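Local coordinates for protein polyketide synthase/nonribosomal peptide synthetase hybrid RzxB (Pseudomonas fluorescens, PDB 5IL6) that probably removes water from beta-hydroxyacyl intermediates during rhizoxin polyketide assembly, as the dehydratase domain of a trans-AT synthase, at residues E98-L103 against G114-D119; G148-D153 against L178-D183. All coordinates share one frame; numbering follows the deposited sequence.

Contact 1: residues E98-L103 against G114-D119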
# COMPACT_ATOMS: atom_id res chain seq x y z
N GLU A 98 9.80 -16.54 -3.72
CA GLU A 98 8.44 -17.06 -3.66
C GLU A 98 7.70 -16.46 -2.47
O GLU A 98 8.16 -16.57 -1.32
CB GLU A 98 8.46 -18.58 -3.57
CG GLU A 98 9.01 -19.26 -4.81
CD GLU A 98 9.02 -20.77 -4.70
OE1 GLU A 98 9.13 -21.29 -3.57
OE2 GLU A 98 8.92 -21.45 -5.75
N LEU A 99 6.55 -15.84 -2.74
CA LEU A 99 5.70 -15.26 -1.72
C LEU A 99 4.31 -15.88 -1.84
O LEU A 99 3.67 -15.78 -2.89
CB LEU A 99 5.63 -13.74 -1.88
CG LEU A 99 5.10 -12.90 -0.71
CD1 LEU A 99 5.90 -13.15 0.56
CD2 LEU A 99 5.17 -11.43 -1.07
N PHE A 100 3.85 -16.51 -0.76
CA PHE A 100 2.58 -17.21 -0.73
C PHE A 100 1.51 -16.35 -0.07
O PHE A 100 1.79 -15.57 0.84
CB PHE A 100 2.71 -18.53 0.02
CG PHE A 100 3.64 -19.51 -0.63
CD1 PHE A 100 5.00 -19.45 -0.39
CD2 PHE A 100 3.16 -20.49 -1.47
CE1 PHE A 100 5.87 -20.34 -0.98
CE2 PHE A 100 4.02 -21.39 -2.06
CZ PHE A 100 5.37 -21.32 -1.82
N LEU A 101 0.27 -16.51 -0.54
CA LEU A 101 -0.89 -15.87 0.08
C LEU A 101 -1.94 -16.94 0.34
O LEU A 101 -2.38 -17.62 -0.59
CB LEU A 101 -1.47 -14.76 -0.81
CG LEU A 101 -2.61 -13.93 -0.21
CD1 LEU A 101 -2.62 -12.54 -0.83
CD2 LEU A 101 -3.98 -14.58 -0.41
N GLU A 102 -2.33 -17.09 1.60
CA GLU A 102 -3.36 -18.04 2.00
C GLU A 102 -4.66 -17.29 2.30
O GLU A 102 -4.64 -16.28 3.01
CB GLU A 102 -2.93 -18.84 3.22
CG GLU A 102 -2.10 -20.07 2.89
CD GLU A 102 -1.61 -20.80 4.13
OE1 GLU A 102 -2.14 -20.54 5.23
OE2 GLU A 102 -0.70 -21.65 3.99
N LEU A 103 -5.76 -17.80 1.76
CA LEU A 103 -7.07 -17.18 1.90
C LEU A 103 -8.04 -18.21 2.46
O LEU A 103 -8.22 -19.28 1.87
CB LEU A 103 -7.57 -16.65 0.55
CG LEU A 103 -8.65 -15.57 0.54
CD1 LEU A 103 -8.80 -15.03 -0.87
CD2 LEU A 103 -9.99 -16.09 1.05
N GLY A 114 -3.21 -14.49 5.02
CA GLY A 114 -1.83 -14.43 5.48
C GLY A 114 -0.89 -14.51 4.30
O GLY A 114 -1.10 -15.28 3.37
N ILE A 115 0.15 -13.68 4.35
CA ILE A 115 1.19 -13.65 3.32
C ILE A 115 2.50 -14.04 3.97
O ILE A 115 2.89 -13.44 4.99
CB ILE A 115 1.29 -12.26 2.65
CG1 ILE A 115 -0.04 -11.89 2.00
CG2 ILE A 115 2.43 -12.24 1.63
CD1 ILE A 115 -0.09 -10.48 1.44
N TYR A 116 3.19 -15.02 3.40
CA TYR A 116 4.37 -15.57 4.06
C TYR A 116 5.35 -16.12 3.02
O TYR A 116 5.03 -16.29 1.85
CB TYR A 116 3.98 -16.67 5.05
CG TYR A 116 3.22 -17.79 4.39
CD1 TYR A 116 3.89 -18.85 3.81
CD2 TYR A 116 1.83 -17.79 4.35
CE1 TYR A 116 3.21 -19.89 3.20
CE2 TYR A 116 1.14 -18.82 3.75
CZ TYR A 116 1.83 -19.87 3.17
OH TYR A 116 1.17 -20.90 2.56
N ALA A 117 6.56 -16.40 3.50
CA ALA A 117 7.64 -16.94 2.69
C ALA A 117 8.56 -17.74 3.61
O ALA A 117 8.48 -17.63 4.84
CB ALA A 117 8.43 -15.83 1.99
N TYR A 118 9.42 -18.56 3.01
CA TYR A 118 10.29 -19.43 3.78
C TYR A 118 11.70 -18.87 3.83
O TYR A 118 12.20 -18.32 2.84
CB TYR A 118 10.30 -20.83 3.17
CG TYR A 118 9.00 -21.56 3.39
CD1 TYR A 118 8.72 -22.20 4.59
CD2 TYR A 118 8.03 -21.58 2.39
CE1 TYR A 118 7.52 -22.85 4.78
CE2 TYR A 118 6.83 -22.23 2.58
CZ TYR A 118 6.58 -22.87 3.78
OH TYR A 118 5.38 -23.52 3.96
N ASP A 119 12.35 -19.00 4.98
CA ASP A 119 13.70 -18.49 5.18
C ASP A 119 14.72 -19.60 4.90
O ASP A 119 14.37 -20.73 4.55
CB ASP A 119 13.85 -17.91 6.59
CG ASP A 119 13.93 -18.96 7.67
OD1 ASP A 119 13.55 -20.12 7.41
OD2 ASP A 119 14.36 -18.63 8.79
O HOH W 1 9.25 -18.69 0.04
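F100 and Y116 form an antiparallel hydrogen-bonded pair, F100 N to Y116 O at 2.9 Å and Y116 N to F100 O at 3.0 Å, and E102 pairs with G114 in the same way, in the beta hairpin of strands 98-105 and 110-118, within the first hotdog-family region. Between these pairs L101 faces I115 at a non-hydrogen-bonded site, where the backbones close to 4.4 Å between CA atoms. On the face carrying F100, E102 and Y116, the tyrosine ring leans across the other strand: its CG sits between the backbone N and the carbonyl carbon (chi1 58°). F100 CB lies over one face of that ring, 3.8 Å from its centroid, a CH-pi contact; the two rings are nearly parallel (10°) but slid apart, so they barely overlap. Beyond the ring, Y116 OH donates to E102 OE2 in a very short bond of 2.5 Å, with carboxylate and ring planes 76° apart. A phenylalanine in place of Y116 would probably leave the E102 carboxylate without this hydroxyl donor. The other face is apolar and buried: L99 CG meets I115 CG2 at 3.6 Å, and M59 of helix 53-67 packs against L99 and L101. Farther along, past the last direct pair, one water accepts from Y118 N and lies 2.7 Å from E98 O, linking the strands.

Contact 2: residues G148-D153 against L178-D183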
# COMPACT_ATOMS: atom_id res chain seq x y z
N GLY A 148 -4.32 29.87 2.36
CA GLY A 148 -3.27 29.92 3.36
C GLY A 148 -2.37 28.71 3.37
O GLY A 148 -1.51 28.60 4.25
N ALA A 149 -2.54 27.79 2.42
CA ALA A 149 -1.81 26.54 2.44
C ALA A 149 -0.33 26.76 2.16
O ALA A 149 0.08 27.73 1.52
CB ALA A 149 -2.39 25.56 1.42
N GLN A 150 0.48 25.82 2.64
CA GLN A 150 1.92 25.84 2.47
C GLN A 150 2.31 24.84 1.39
O GLN A 150 1.89 23.68 1.44
CB GLN A 150 2.62 25.50 3.79
CG GLN A 150 4.13 25.33 3.72
CD GLN A 150 4.69 24.68 4.98
OE1 GLN A 150 4.00 24.59 5.99
NE2 GLN A 150 5.93 24.23 4.91
N VAL A 151 3.10 25.30 0.42
CA VAL A 151 3.65 24.40 -0.59
C VAL A 151 4.82 23.66 0.05
O VAL A 151 5.76 24.28 0.56
CB VAL A 151 4.09 25.17 -1.84
CG1 VAL A 151 4.83 24.25 -2.81
CG2 VAL A 151 2.89 25.79 -2.53
N VAL A 152 4.76 22.33 0.02
CA VAL A 152 5.80 21.49 0.61
C VAL A 152 6.76 21.08 -0.49
O VAL A 152 6.34 20.68 -1.58
CB VAL A 152 5.19 20.27 1.31
CG1 VAL A 152 6.29 19.39 1.90
CG2 VAL A 152 4.23 20.71 2.41
N ASP A 153 8.06 21.19 -0.21
CA ASP A 153 9.08 20.80 -1.17
C ASP A 153 9.13 19.28 -1.26
O ASP A 153 9.52 18.61 -0.30
CB ASP A 153 10.43 21.38 -0.75
CG ASP A 153 11.54 21.02 -1.71
OD1 ASP A 153 11.25 20.45 -2.79
OD2 ASP A 153 12.72 21.30 -1.39
N LEU A 178 2.79 18.72 -3.30
CA LEU A 178 2.30 18.60 -1.94
C LEU A 178 1.94 19.99 -1.44
O LEU A 178 2.69 20.94 -1.64
CB LEU A 178 3.34 17.99 -0.99
CG LEU A 178 3.73 16.52 -1.11
CD1 LEU A 178 4.96 16.24 -0.25
CD2 LEU A 178 2.57 15.61 -0.74
N VAL A 179 0.78 20.10 -0.79
CA VAL A 179 0.41 21.31 -0.06
C VAL A 179 -0.11 20.91 1.31
O VAL A 179 -0.81 19.89 1.45
CB VAL A 179 -0.64 22.14 -0.83
CG1 VAL A 179 -0.08 22.59 -2.17
CG2 VAL A 179 -1.93 21.36 -1.01
N ARG A 180 0.23 21.70 2.32
CA ARG A 180 -0.13 21.41 3.70
C ARG A 180 -1.00 22.52 4.25
O ARG A 180 -0.72 23.71 4.05
CB ARG A 180 1.12 21.26 4.58
CG ARG A 180 0.80 21.00 6.04
CD ARG A 180 2.04 20.76 6.87
NE ARG A 180 1.71 20.57 8.27
CZ ARG A 180 2.60 20.41 9.24
NH1 ARG A 180 3.90 20.42 8.97
NH2 ARG A 180 2.19 20.24 10.49
N GLN A 181 -2.07 22.13 4.95
CA GLN A 181 -2.96 23.07 5.64
C GLN A 181 -3.16 22.52 7.05
O GLN A 181 -4.02 21.67 7.27
CB GLN A 181 -4.28 23.22 4.90
CG GLN A 181 -5.23 24.23 5.55
CD GLN A 181 -4.75 25.65 5.38
OE1 GLN A 181 -4.10 26.21 6.27
NE2 GLN A 181 -5.07 26.25 4.24
N GLY A 182 -2.38 23.02 8.00
CA GLY A 182 -2.47 22.51 9.36
C GLY A 182 -2.05 21.06 9.42
O GLY A 182 -0.97 20.68 8.95
N ASP A 183 -2.92 20.22 9.99
CA ASP A 183 -2.66 18.79 10.09
C ASP A 183 -3.19 18.01 8.90
O ASP A 183 -3.36 16.79 8.99
CB ASP A 183 -3.26 18.24 11.39
CG ASP A 183 -4.75 18.53 11.52
OD1 ASP A 183 -5.36 18.97 10.52
OD2 ASP A 183 -5.30 18.32 12.61
O HOH W 2 4.85 20.69 -3.85
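Q150 O accepts the shortest direct bond between the two strands, 2.7 Å from R180 N, and also receives a CA-H...O approach from V179 CA at 3.2 Å. Q150 N returns a nearly straight bond (178° at the hydrogen) to R180 O (2.8 Å); both donors of this pair lie in the plane of the carbonyl they address. Further on, V152 N reaches L178 O from 46° above the carbonyl plane, and a water donates to V152 O while accepting from L178 N. The closer apolar contacts lie on the face of V152, L178 and R180: V152 CB meets L178 CB at 3.7 Å, and a chi1 of 179°, with CG1 anti to the backbone N, lets V152 CG2 rest on R180 CB at 3.8 Å. C157 of helix 154-164 packs against both V152 and L178. R180 runs extended to NE, which donates to G182 O (2.8 Å) in the guanidinium plane, limiting how the group can turn. Q181 NE2 comes alongside A149 but hydrogen-bonds L147 O and, weakly, S145 O. This is a short antiparallel edge strand of the second hotdog region, leading into helix 154-164, at whose N-cap D153 sits, its OD1 weakly bonded to E155 N.

The centres of contacts 1 and 2 are 40 Å apart, on opposite sides of the chain's centre, and their nearest atoms remain about 26 Å from each other. They follow in series along the chain: the hairpin of contact 1 is complete before 148-153 begins. Each lies in a different hotdog region, yet a run of antiparallel strand pairings leads from 98-105 and 110-118 through 124-135, 77-85, 230-239, 274-284, 261-268, 246-254 and 184-190 to 175-181 and 150-152. Contact 2 includes an outermost strand, whereas contact 1 has strands 19-20 and 27-32 beyond it. This arrangement is consistent with the double-hotdog fold of polyketide synthase dehydratases, with the two contacts near its far ends.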